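Local coordinates for segregation and condensation protein B (Chlorobium tepidum TLS, PDB 1T6S) that probably takes part in chromosome partitioning during cell division, as a winged-helix subunit of the segregation and condensation complex, at residues 5-16 against 41-52. Sequence-based numbering, arbitrary orientation.
Sequences RQQLLRSLEALI and LQEAVDELNRDY. With NO3 (nitrate ion), chain H.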
ATOM      1  N   ARG A   5      30.221   3.324 -33.654  1.00 47.58           N
ATOM      2  CA  ARG A   5      29.499   2.149 -33.189  1.00 46.87           C
ATOM      3  C   ARG A   5      29.787   1.971 -31.689  1.00 45.34           C
ATOM      4  O   ARG A   5      28.869   1.760 -30.894  1.00 43.21           O
ATOM      5  CB  ARG A   5      29.932   0.909 -34.001  1.00 58.13           C
ATOM      6  CG  ARG A   5      29.001  -0.322 -33.919  1.00 60.93           C
ATOM      7  CD  ARG A   5      29.475  -1.341 -32.881  1.00 63.69           C
ATOM      8  NE  ARG A   5      28.789  -2.639 -32.999  1.00 65.39           N
ATOM      9  CZ  ARG A   5      27.500  -2.854 -32.724  1.00 66.68           C
ATOM     10  NH1 ARG A   5      26.731  -1.858 -32.310  1.00 65.39           N
ATOM     11  NH2 ARG A   5      26.982  -4.073 -32.847  1.00 66.21           N
ATOM     12  N   GLN A   6      31.051   2.104 -31.295  1.00 41.24           N
ATOM     13  CA  GLN A   6      31.416   1.928 -29.894  1.00 40.91           C
ATOM     14  C   GLN A   6      30.799   2.997 -28.987  1.00 39.22           C
ATOM     15  O   GLN A   6      30.402   2.710 -27.861  1.00 36.60           O
ATOM     16  CB  GLN A   6      32.937   1.933 -29.732  1.00 65.44           C
ATOM     17  CG  GLN A   6      33.666   1.096 -30.774  1.00 69.54           C
ATOM     18  CD  GLN A   6      33.050  -0.286 -30.966  1.00 72.58           C
ATOM     19  OE1 GLN A   6      32.952  -1.083 -30.020  1.00 71.76           O
ATOM     20  NE2 GLN A   6      32.634  -0.581 -32.205  1.00 72.83           N
ATOM     21  N   GLN A   7      30.721   4.224 -29.488  1.00 38.53           N
ATOM     22  CA  GLN A   7      30.151   5.311 -28.714  1.00 39.13           C
ATOM     23  C   GLN A   7      28.638   5.092 -28.576  1.00 36.04           C
ATOM     24  O   GLN A   7      28.060   5.333 -27.522  1.00 33.76           O
ATOM     25  CB  GLN A   7      30.447   6.648 -29.389  1.00 57.62           C
ATOM     26  CG  GLN A   7      29.868   7.855 -28.683  1.00 62.05           C
ATOM     27  CD  GLN A   7      30.470   8.104 -27.303  1.00 65.29           C
ATOM     28  OE1 GLN A   7      29.998   8.971 -26.565  1.00 67.21           O
ATOM     29  NE2 GLN A   7      31.517   7.352 -26.949  1.00 65.91           N
ATOM     30  N   LEU A   8      28.008   4.624 -29.647  1.00 36.49           N
ATOM     31  CA  LEU A   8      26.584   4.348 -29.636  1.00 35.61           C
ATOM     32  C   LEU A   8      26.317   3.217 -28.642  1.00 33.80           C
ATOM     33  O   LEU A   8      25.304   3.208 -27.935  1.00 30.60           O
ATOM     34  CB  LEU A   8      26.117   3.898 -31.018  1.00 42.77           C
ATOM     35  CG  LEU A   8      24.874   4.524 -31.647  1.00 45.06           C
ATOM     36  CD1 LEU A   8      24.423   3.567 -32.732  1.00 45.32           C
ATOM     37  CD2 LEU A   8      23.742   4.756 -30.634  1.00 44.95           C
ATOM     38  N   LEU A   9      27.236   2.260 -28.593  1.00 34.55           N
ATOM     39  CA  LEU A   9      27.084   1.131 -27.694  1.00 35.75           C
ATOM     40  C   LEU A   9      27.185   1.640 -26.254  1.00 35.13           C
ATOM     41  O   LEU A   9      26.381   1.256 -25.395  1.00 31.09           O
ATOM     42  CB  LEU A   9      28.148   0.067 -27.992  1.00 52.98           C
ATOM     43  CG  LEU A   9      27.674  -1.393 -28.112  1.00 57.16           C
ATOM     44  CD1 LEU A   9      26.570  -1.520 -29.154  1.00 56.59           C
ATOM     45  CD2 LEU A   9      28.854  -2.274 -28.501  1.00 57.74           C
ATOM     46  N   ARG A  10      28.153   2.519 -26.004  1.00 29.28           N
ATOM     47  CA  ARG A  10      28.341   3.110 -24.678  1.00 30.72           C
ATOM     48  C   ARG A  10      27.114   3.921 -24.243  1.00 27.83           C
ATOM     49  O   ARG A  10      26.718   3.903 -23.067  1.00 28.09           O
ATOM     50  CB  ARG A  10      29.607   3.983 -24.662  1.00 40.32           C
ATOM     51  CG  ARG A  10      30.895   3.166 -24.442  1.00 46.27           C
ATOM     52  CD  ARG A  10      32.162   3.926 -24.856  1.00 49.88           C
ATOM     53  NE  ARG A  10      32.292   5.214 -24.175  1.00 54.91           N
ATOM     54  CZ  ARG A  10      32.672   5.376 -22.910  1.00 56.04           C
ATOM     55  NH1 ARG A  10      32.977   4.329 -22.151  1.00 57.36           N
ATOM     56  NH2 ARG A  10      32.739   6.597 -22.401  1.00 57.54           N
ATOM     57  N   SER A  11      26.511   4.625 -25.192  1.00 30.77           N
ATOM     58  CA  SER A  11      25.307   5.403 -24.893  1.00 29.05           C
ATOM     59  C   SER A  11      24.152   4.474 -24.495  1.00 29.38           C
ATOM     60  O   SER A  11      23.398   4.770 -23.571  1.00 26.15           O
ATOM     61  CB  SER A  11      24.902   6.236 -26.098  1.00 28.52           C
ATOM     62  OG  SER A  11      25.980   7.073 -26.481  1.00 32.76           O
ATOM     63  N   LEU A  12      23.999   3.361 -25.208  1.00 27.96           N
ATOM     64  CA  LEU A  12      22.937   2.424 -24.866  1.00 29.37           C
ATOM     65  C   LEU A  12      23.156   1.918 -23.450  1.00 27.49           C
ATOM     66  O   LEU A  12      22.217   1.856 -22.647  1.00 28.29           O
ATOM     67  CB  LEU A  12      22.918   1.240 -25.825  1.00 31.66           C
ATOM     68  CG  LEU A  12      22.437   1.511 -27.257  1.00 34.04           C
ATOM     69  CD1 LEU A  12      22.665   0.257 -28.103  1.00 35.19           C
ATOM     70  CD2 LEU A  12      20.968   1.903 -27.274  1.00 33.33           C
ATOM     71  N   GLU A  13      24.391   1.540 -23.141  1.00 27.54           N
ATOM     72  CA  GLU A  13      24.699   1.048 -21.804  1.00 28.62           C
ATOM     73  C   GLU A  13      24.315   2.058 -20.721  1.00 28.47           C
ATOM     74  O   GLU A  13      23.637   1.718 -19.729  1.00 28.08           O
ATOM     75  CB  GLU A  13      26.186   0.733 -21.675  1.00 29.21           C
ATOM     76  CG  GLU A  13      26.578   0.391 -20.250  1.00 30.69           C
ATOM     77  CD  GLU A  13      28.033  -0.020 -20.144  1.00 35.62           C
ATOM     78  OE1 GLU A  13      28.329  -1.231 -20.319  1.00 33.16           O
ATOM     79  OE2 GLU A  13      28.877   0.873 -19.905  1.00 35.68           O
ATOM     80  N   ALA A  14      24.747   3.300 -20.916  1.00 25.50           N
ATOM     81  CA  ALA A  14      24.462   4.373 -19.951  1.00 27.83           C
ATOM     82  C   ALA A  14      22.962   4.606 -19.761  1.00 25.47           C
ATOM     83  O   ALA A  14      22.507   4.826 -18.645  1.00 25.59           O
ATOM     84  CB  ALA A  14      25.133   5.667 -20.410  1.00 28.70           C
ATOM     85  N   LEU A  15      22.200   4.561 -20.852  1.00 27.84           N
ATOM     86  CA  LEU A  15      20.754   4.774 -20.761  1.00 27.64           C
ATOM     87  C   LEU A  15      20.069   3.603 -20.041  1.00 27.82           C
ATOM     88  O   LEU A  15      19.309   3.803 -19.088  1.00 27.87           O
ATOM     89  CB  LEU A  15      20.162   4.987 -22.168  1.00 26.14           C
ATOM     90  CG  LEU A  15      20.523   6.318 -22.874  1.00 27.16           C
ATOM     91  CD1 LEU A  15      20.135   6.274 -24.344  1.00 26.87           C
ATOM     92  CD2 LEU A  15      19.792   7.497 -22.182  1.00 27.68           C
ATOM     93  N   ILE A  16      20.355   2.380 -20.481  1.00 25.86           N
ATOM     94  CA  ILE A  16      19.759   1.204 -19.858  1.00 26.86           C
ATOM     95  C   ILE A  16      20.183   1.113 -18.392  1.00 28.13           C
ATOM     96  O   ILE A  16      19.388   0.774 -17.513  1.00 28.22           O
ATOM     97  CB  ILE A  16      20.164  -0.087 -20.604  1.00 28.46           C
ATOM     98  CG1 ILE A  16      19.679   0.004 -22.061  1.00 28.90           C
ATOM     99  CG2 ILE A  16      19.547  -1.324 -19.917  1.00 27.70           C
ATOM    100  CD1 ILE A  16      20.111  -1.146 -22.944  1.00 28.50           C
ATOM    101  N   LEU A  41      19.015  -3.354 -32.527  1.00 34.94           N
ATOM    102  CA  LEU A  41      19.099  -3.029 -31.101  1.00 33.22           C
ATOM    103  C   LEU A  41      19.468  -4.247 -30.267  1.00 31.80           C
ATOM    104  O   LEU A  41      20.287  -4.166 -29.349  1.00 30.00           O
ATOM    105  CB  LEU A  41      17.769  -2.468 -30.590  1.00 42.55           C
ATOM    106  CG  LEU A  41      17.806  -1.386 -29.498  1.00 43.26           C
ATOM    107  CD1 LEU A  41      16.556  -1.494 -28.642  1.00 41.37           C
ATOM    108  CD2 LEU A  41      19.048  -1.508 -28.630  1.00 43.16           C
ATOM    109  N   GLN A  42      18.845  -5.376 -30.574  1.00 33.30           N
ATOM    110  CA  GLN A  42      19.120  -6.601 -29.836  1.00 33.62           C
ATOM    111  C   GLN A  42      20.565  -7.041 -30.038  1.00 33.48           C
ATOM    112  O   GLN A  42      21.188  -7.587 -29.125  1.00 33.25           O
ATOM    113  CB  GLN A  42      18.171  -7.712 -30.288  1.00 33.60           C
ATOM    114  CG  GLN A  42      18.355  -9.005 -29.515  1.00 33.31           C
ATOM    115  CD  GLN A  42      18.177  -8.802 -28.014  1.00 33.17           C
ATOM    116  OE1 GLN A  42      17.108  -8.401 -27.546  1.00 34.00           O
ATOM    117  NE2 GLN A  42      19.235  -9.072 -27.255  1.00 31.91           N
ATOM    118  N   GLU A  43      21.083  -6.802 -31.246  1.00 34.73           N
ATOM    119  CA  GLU A  43      22.461  -7.151 -31.615  1.00 34.46           C
ATOM    120  C   GLU A  43      23.453  -6.296 -30.829  1.00 33.12           C
ATOM    121  O   GLU A  43      24.530  -6.761 -30.465  1.00 30.65           O
ATOM    122  CB  GLU A  43      22.653  -6.929 -33.122  1.00 49.29           C
ATOM    123  CG  GLU A  43      23.631  -7.860 -33.808  1.00 55.17           C
ATOM    124  CD  GLU A  43      23.444  -7.895 -35.337  1.00 58.30           C
ATOM    125  OE1 GLU A  43      23.697  -6.854 -36.009  1.00 58.73           O
ATOM    126  OE2 GLU A  43      23.036  -8.967 -35.862  1.00 59.29           O
ATOM    127  N   ALA A  44      23.093  -5.040 -30.573  1.00 31.81           N
ATOM    128  CA  ALA A  44      23.968  -4.146 -29.817  1.00 30.44           C
ATOM    129  C   ALA A  44      23.951  -4.599 -28.364  1.00 29.33           C
ATOM    130  O   ALA A  44      24.980  -4.616 -27.692  1.00 29.70           O
ATOM    131  CB  ALA A  44      23.477  -2.703 -29.934  1.00 29.35           C
ATOM    132  N   VAL A  45      22.772  -4.972 -27.882  1.00 28.56           N
ATOM    133  CA  VAL A  45      22.630  -5.439 -26.517  1.00 28.67           C
ATOM    134  C   VAL A  45      23.418  -6.734 -26.333  1.00 29.04           C
ATOM    135  O   VAL A  45      24.061  -6.916 -25.305  1.00 28.49           O
ATOM    136  CB  VAL A  45      21.144  -5.659 -26.173  1.00 29.27           C
ATOM    137  CG1 VAL A  45      21.004  -6.413 -24.862  1.00 26.50           C
ATOM    138  CG2 VAL A  45      20.446  -4.312 -26.085  1.00 30.11           C
ATOM    139  N   ASP A  46      23.370  -7.627 -27.327  1.00 30.24           N
ATOM    140  CA  ASP A  46      24.118  -8.891 -27.255  1.00 30.82           C
ATOM    141  C   ASP A  46      25.614  -8.624 -27.104  1.00 30.60           C
ATOM    142  O   ASP A  46      26.282  -9.292 -26.314  1.00 33.08           O
ATOM    143  CB  ASP A  46      23.901  -9.755 -28.511  1.00 30.45           C
ATOM    144  CG  ASP A  46      22.480 -10.295 -28.629  1.00 34.40           C
ATOM    145  OD1 ASP A  46      21.766 -10.390 -27.611  1.00 34.42           O
ATOM    146  OD2 ASP A  46      22.076 -10.648 -29.758  1.00 38.56           O
ATOM    147  N   GLU A  47      26.139  -7.659 -27.860  1.00 31.05           N
ATOM    148  CA  GLU A  47      27.562  -7.326 -27.781  1.00 33.30           C
ATOM    149  C   GLU A  47      27.946  -6.869 -26.373  1.00 33.85           C
ATOM    150  O   GLU A  47      28.963  -7.307 -25.829  1.00 32.80           O
ATOM    151  CB  GLU A  47      27.936  -6.243 -28.809  1.00 38.51           C
ATOM    152  CG  GLU A  47      29.405  -5.804 -28.721  1.00 45.31           C
ATOM    153  CD  GLU A  47      29.904  -5.039 -29.950  1.00 50.11           C
ATOM    154  OE1 GLU A  47      29.135  -4.898 -30.936  1.00 50.59           O
ATOM    155  OE2 GLU A  47      31.084  -4.584 -29.929  1.00 51.86           O
ATOM    156  N   LEU A  48      27.126  -5.999 -25.782  1.00 29.73           N
ATOM    157  CA  LEU A  48      27.393  -5.522 -24.432  1.00 28.53           C
ATOM    158  C   LEU A  48      27.412  -6.733 -23.488  1.00 28.18           C
ATOM    159  O   LEU A  48      28.346  -6.896 -22.698  1.00 30.07           O
ATOM    160  CB  LEU A  48      26.318  -4.515 -23.982  1.00 29.46           C
ATOM    161  CG  LEU A  48      26.285  -3.134 -24.675  1.00 29.64           C
ATOM    162  CD1 LEU A  48      25.096  -2.310 -24.179  1.00 31.10           C
ATOM    163  CD2 LEU A  48      27.593  -2.400 -24.403  1.00 31.58           C
ATOM    164  N   ASN A  49      26.382  -7.572 -23.562  1.00 26.28           N
ATOM    165  CA  ASN A  49      26.323  -8.759 -22.705  1.00 28.55           C
ATOM    166  C   ASN A  49      27.551  -9.649 -22.934  1.00 29.29           C
ATOM    167  O   ASN A  49      28.029 -10.305 -22.006  1.00 28.65           O
ATOM    168  CB  ASN A  49      25.031  -9.557 -22.945  1.00 29.34           C
ATOM    169  CG  ASN A  49      23.835  -9.002 -22.154  1.00 30.15           C
ATOM    170  OD1 ASN A  49      23.996  -8.485 -21.037  1.00 29.31           O
ATOM    171  ND2 ASN A  49      22.636  -9.132 -22.721  1.00 27.47           N
ATOM    172  N   ARG A  50      28.068  -9.670 -24.161  1.00 37.24           N
ATOM    173  CA  ARG A  50      29.265 -10.463 -24.427  1.00 38.40           C
ATOM    174  C   ARG A  50      30.456  -9.853 -23.678  1.00 38.90           C
ATOM    175  O   ARG A  50      31.278 -10.583 -23.108  1.00 38.75           O
ATOM    176  CB  ARG A  50      29.537 -10.562 -25.932  1.00 40.32           C
ATOM    177  CG  ARG A  50      29.035 -11.871 -26.541  1.00 43.73           C
ATOM    178  CD  ARG A  50      29.521 -12.075 -27.986  1.00 45.77           C
ATOM    179  NE  ARG A  50      28.814 -11.227 -28.945  1.00 47.42           N
ATOM    180  CZ  ARG A  50      27.571 -11.447 -29.361  1.00 47.06           C
ATOM    181  NH1 ARG A  50      26.888 -12.490 -28.910  1.00 45.75           N
ATOM    182  NH2 ARG A  50      27.012 -10.623 -30.230  1.00 48.33           N
ATOM    183  N   ASP A  51      30.543  -8.524 -23.650  1.00 35.68           N
ATOM    184  CA  ASP A  51      31.627  -7.852 -22.925  1.00 37.19           C
ATOM    185  C   ASP A  51      31.525  -8.073 -21.414  1.00 35.75           C
ATOM    186  O   ASP A  51      32.548  -8.157 -20.723  1.00 34.01           O
ATOM    187  CB  ASP A  51      31.629  -6.339 -23.197  1.00 52.93           C
ATOM    188  CG  ASP A  51      32.095  -5.991 -24.607  1.00 58.82           C
ATOM    189  OD1 ASP A  51      33.101  -6.585 -25.061  1.00 62.17           O
ATOM    190  OD2 ASP A  51      31.462  -5.112 -25.255  1.00 60.79           O
ATOM    191  N   TYR A  52      30.292  -8.144 -20.903  1.00 33.90           N
ATOM    192  CA  TYR A  52      30.061  -8.374 -19.466  1.00 32.79           C
ATOM    193  C   TYR A  52      30.565  -9.769 -19.113  1.00 32.93           C
ATOM    194  O   TYR A  52      31.211  -9.973 -18.083  1.00 34.94           O
ATOM    195  CB  TYR A  52      28.560  -8.259 -19.133  1.00 28.55           C
ATOM    196  CG  TYR A  52      27.981  -6.881 -19.396  1.00 29.87           C
ATOM    197  CD1 TYR A  52      26.613  -6.718 -19.674  1.00 30.21           C
ATOM    198  CD2 TYR A  52      28.807  -5.751 -19.449  1.00 28.28           C
ATOM    199  CE1 TYR A  52      26.087  -5.465 -20.020  1.00 29.44           C
ATOM    200  CE2 TYR A  52      28.289  -4.492 -19.789  1.00 29.29           C
ATOM    201  CZ  TYR A  52      26.933  -4.364 -20.081  1.00 29.64           C
ATOM    202  OH  TYR A  52      26.440  -3.149 -20.489  1.00 27.55           O
TER
HETATM  203  N   NO3 H 407      18.488 -10.166 -24.018  1.00 47.71           N
HETATM  204  O1  NO3 H 407      19.131 -10.991 -24.685  1.00 49.59           O
HETATM  205  O2  NO3 H 407      17.602 -10.597 -23.332  1.00 48.14           O
HETATM  206  O3  NO3 H 407      18.806  -9.006 -24.118  1.00 43.34           O
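Leu9 meets three residues of 41-52, and its branches show how the helices, crossing at -83° with axes 10.2 Å apart, interlock. Its CB leads to CG, and Leu9 CG lies 3.8 Å from Leu48 CD2; beyond that the branches part. CD1 presses on Ala44 CB at 3.4 Å, tighter than usual for two carbons, while CD2 lies against the Glu47 carboxylate, 3.3 Å from Glu47 CD. The small Ala44 also admits Leu12, whose CD1 reaches its CB.

Polar groups flank this apolar centre. Glu47, with CG anti to its backbone N and an extended chain, forms a salt bridge: its OE1 sits over one face of the Arg5 guanidinium, 3.0 Å from Arg5 NH2, with the carboxylate plane turned 83° against it. Further along, Tyr52 OH donates to the anti lone pair of Glu13 OE1 at 2.7 Å, OE1 lying at the ring edge, in its plane.

On the side of helix 41-52 turned from 5-16, Gln42 NE2 donates to Asp46 OD1 and to O3 of a nitrate probably from the crystallisation liquor (N-H...O3 angle 169°), while Gln42 OE1 is hydrogen-bonded to Tyr68 OH. A lysine in its place, having no amide oxygen, would probably leave that hydroxyl without its mate.

The pair belongs to the N-terminal winged helix-turn-helix: strands 59-64 and 67-72 cover Val45, Leu48 and Ile16 through Ile61, Tyr68 and Phe70, and helix 25-31 packs on Leu41 and Leu15.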